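Local coordinates for putative GAF sensor protein (Burkholderia vietnamiensis, PDB 5HL6) that probably reduces free L-methionine-(R)-S-oxide through its GAF domain, at residues A62-F67 and R163-H168. Sequence-based numbering, arbitrary orientation.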
loop_
_atom_site.group_PDB
_atom_site.type_symbol
_atom_site.label_atom_id
_atom_site.label_comp_id
_atom_site.label_asym_id
_atom_site.label_seq_id
_atom_site.Cartn_x
_atom_site.Cartn_y
_atom_site.Cartn_z
ATOM N N ALA B 62 2.845 -8.237 -2.998
ATOM C CA ALA B 62 2.042 -7.924 -4.179
ATOM C C ALA B 62 1.943 -6.410 -4.308
ATOM O O ALA B 62 1.451 -5.741 -3.390
ATOM C CB ALA B 62 0.659 -8.566 -4.081
ATOM N N GLY B 63 2.413 -5.871 -5.428
ATOM C CA GLY B 63 2.411 -4.430 -5.590
ATOM C C GLY B 63 3.018 -3.999 -6.910
ATOM O O GLY B 63 3.393 -4.824 -7.753
ATOM N N PHE B 64 3.130 -2.679 -7.054
ATOM C CA PHE B 64 3.523 -2.018 -8.292
ATOM C C PHE B 64 4.936 -1.458 -8.207
ATOM O O PHE B 64 5.365 -0.982 -7.156
ATOM C CB PHE B 64 2.580 -0.845 -8.592
ATOM C CG PHE B 64 1.173 -1.253 -8.897
ATOM C CD1 PHE B 64 0.796 -1.553 -10.198
ATOM C CD2 PHE B 64 0.224 -1.312 -7.892
ATOM C CE1 PHE B 64 -0.504 -1.925 -10.498
ATOM C CE2 PHE B 64 -1.085 -1.666 -8.179
ATOM C CZ PHE B 64 -1.447 -1.981 -9.492
ATOM N N TYR B 65 5.647 -1.479 -9.336
ATOM C CA TYR B 65 6.758 -0.568 -9.585
ATOM C C TYR B 65 6.357 0.287 -10.774
ATOM O O TYR B 65 5.843 -0.236 -11.773
ATOM C CB TYR B 65 8.094 -1.287 -9.875
ATOM C CG TYR B 65 8.666 -2.049 -8.705
ATOM C CD1 TYR B 65 9.706 -1.527 -7.947
ATOM C CD2 TYR B 65 8.178 -3.305 -8.366
ATOM C CE1 TYR B 65 10.231 -2.229 -6.875
ATOM C CE2 TYR B 65 8.686 -4.010 -7.306
ATOM C CZ TYR B 65 9.708 -3.474 -6.552
ATOM O OH TYR B 65 10.209 -4.188 -5.483
ATOM N N PHE B 66 6.555 1.594 -10.664
ATOM C CA PHE B 66 6.172 2.515 -11.725
ATOM C C PHE B 66 7.417 3.053 -12.418
ATOM O O PHE B 66 8.384 3.453 -11.759
ATOM C CB PHE B 66 5.305 3.652 -11.172
ATOM C CG PHE B 66 3.921 3.202 -10.790
ATOM C CD1 PHE B 66 3.061 2.694 -11.756
ATOM C CD2 PHE B 66 3.485 3.267 -9.478
ATOM C CE1 PHE B 66 1.789 2.255 -11.427
ATOM C CE2 PHE B 66 2.201 2.835 -9.137
ATOM C CZ PHE B 66 1.356 2.333 -10.117
ATOM N N PHE B 67 7.386 3.043 -13.746
ATOM C CA PHE B 67 8.463 3.587 -14.558
ATOM C C PHE B 67 8.470 5.108 -14.459
ATOM O O PHE B 67 7.456 5.759 -14.738
ATOM C CB PHE B 67 8.276 3.137 -16.003
ATOM C CG PHE B 67 9.435 3.443 -16.888
ATOM C CD1 PHE B 67 10.696 2.928 -16.606
ATOM C CD2 PHE B 67 9.269 4.218 -18.022
ATOM C CE1 PHE B 67 11.778 3.201 -17.439
ATOM C CE2 PHE B 67 10.343 4.489 -18.859
ATOM C CZ PHE B 67 11.600 3.983 -18.562
ATOM N N ARG B 163 -5.108 -5.937 -16.699
ATOM C CA ARG B 163 -5.906 -5.230 -17.699
ATOM C C ARG B 163 -6.998 -4.398 -17.038
ATOM O O ARG B 163 -7.315 -3.296 -17.501
ATOM C CB ARG B 163 -6.520 -6.208 -18.702
ATOM C CG ARG B 163 -5.511 -6.765 -19.680
ATOM C CD ARG B 163 -6.182 -7.408 -20.896
ATOM N NE ARG B 163 -6.798 -8.694 -20.580
ATOM C CZ ARG B 163 -6.128 -9.840 -20.473
ATOM N NH1 ARG B 163 -4.810 -9.861 -20.639
ATOM N NH2 ARG B 163 -6.775 -10.963 -20.186
ATOM N N VAL B 164 -7.589 -4.905 -15.953
ATOM C CA VAL B 164 -8.605 -4.126 -15.250
ATOM C C VAL B 164 -7.991 -2.855 -14.682
ATOM O O VAL B 164 -8.544 -1.758 -14.832
ATOM C CB VAL B 164 -9.276 -4.970 -14.151
ATOM C CG1 VAL B 164 -10.109 -4.081 -13.242
ATOM C CG2 VAL B 164 -10.143 -6.044 -14.786
ATOM N N PHE B 165 -6.834 -2.981 -14.021
ATOM C CA PHE B 165 -6.203 -1.806 -13.426
ATOM C C PHE B 165 -5.818 -0.796 -14.493
ATOM O O PHE B 165 -6.094 0.401 -14.368
ATOM C CB PHE B 165 -4.960 -2.194 -12.609
ATOM C CG PHE B 165 -4.217 -0.995 -12.079
ATOM C CD1 PHE B 165 -4.663 -0.345 -10.943
ATOM C CD2 PHE B 165 -3.110 -0.491 -12.750
ATOM C CE1 PHE B 165 -4.011 0.782 -10.468
ATOM C CE2 PHE B 165 -2.454 0.628 -12.278
ATOM C CZ PHE B 165 -2.906 1.263 -11.135
ATOM N N VAL B 166 -5.177 -1.259 -15.563
ATOM C CA VAL B 166 -4.750 -0.325 -16.599
ATOM C C VAL B 166 -5.960 0.329 -17.258
ATOM O O VAL B 166 -5.970 1.541 -17.502
ATOM C CB VAL B 166 -3.853 -1.047 -17.625
ATOM C CG1 VAL B 166 -3.549 -0.140 -18.810
ATOM C CG2 VAL B 166 -2.565 -1.498 -16.953
ATOM N N GLU B 167 -7.012 -0.449 -17.526
ATOM C CA GLU B 167 -8.167 0.098 -18.236
ATOM C C GLU B 167 -9.017 0.998 -17.342
ATOM O O GLU B 167 -9.418 2.094 -17.752
ATOM C CB GLU B 167 -9.017 -1.034 -18.818
ATOM N N HIS B 168 -9.332 0.550 -16.130
ATOM C CA HIS B 168 -10.328 1.241 -15.312
ATOM C C HIS B 168 -9.719 2.150 -14.252
ATOM O O HIS B 168 -10.465 2.811 -13.515
ATOM C CB HIS B 168 -11.271 0.222 -14.662
ATOM C CG HIS B 168 -12.113 -0.531 -15.649
ATOM N ND1 HIS B 168 -13.367 -0.107 -16.037
ATOM C CD2 HIS B 168 -11.873 -1.673 -16.339
ATOM C CE1 HIS B 168 -13.866 -0.960 -16.913
ATOM N NE2 HIS B 168 -12.980 -1.918 -17.116
#
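Phe64 and Phe165 meet through their rings alone, reaching toward each other from strand and helix. Atoms CE1 and CZ of Phe64 lie over one face of the Phe165 ring: CE1 is 3.7 Å from Phe165 CE2, and CZ sits 3.7 Å above the centre of the Phe165 ring plane. The planes are inclined at 38°, an oblique pairing, with ring centroids 4.5 Å apart. The two rings bridge backbones that lie well apart, with Phe64 CA and Phe165 CA 11.0 Å from each other. On the helix, Phe165 CG is anti to the backbone N (chi1 175°), which carries the ring out from the helix to meet Phe64. Around this buried pair, Trp140 of the adjacent strand 136-144 meets the Phe64 ring, and Phe48 of helix 41-55 meets that of Phe165. Ala45 and Ser49 of helix 41-55 also touch Phe64. Backbone hydrogen bonds between Phe64 and both Gly75 and Pro76, and between Gly63 and Asp141, tie strand 61-67 to its two antiparallel neighbours. The aromatic cluster thus joins the central sheet to the C-terminal helix 152-176 and to helix 41-55, the helix-on-sheet packing of a GAF domain.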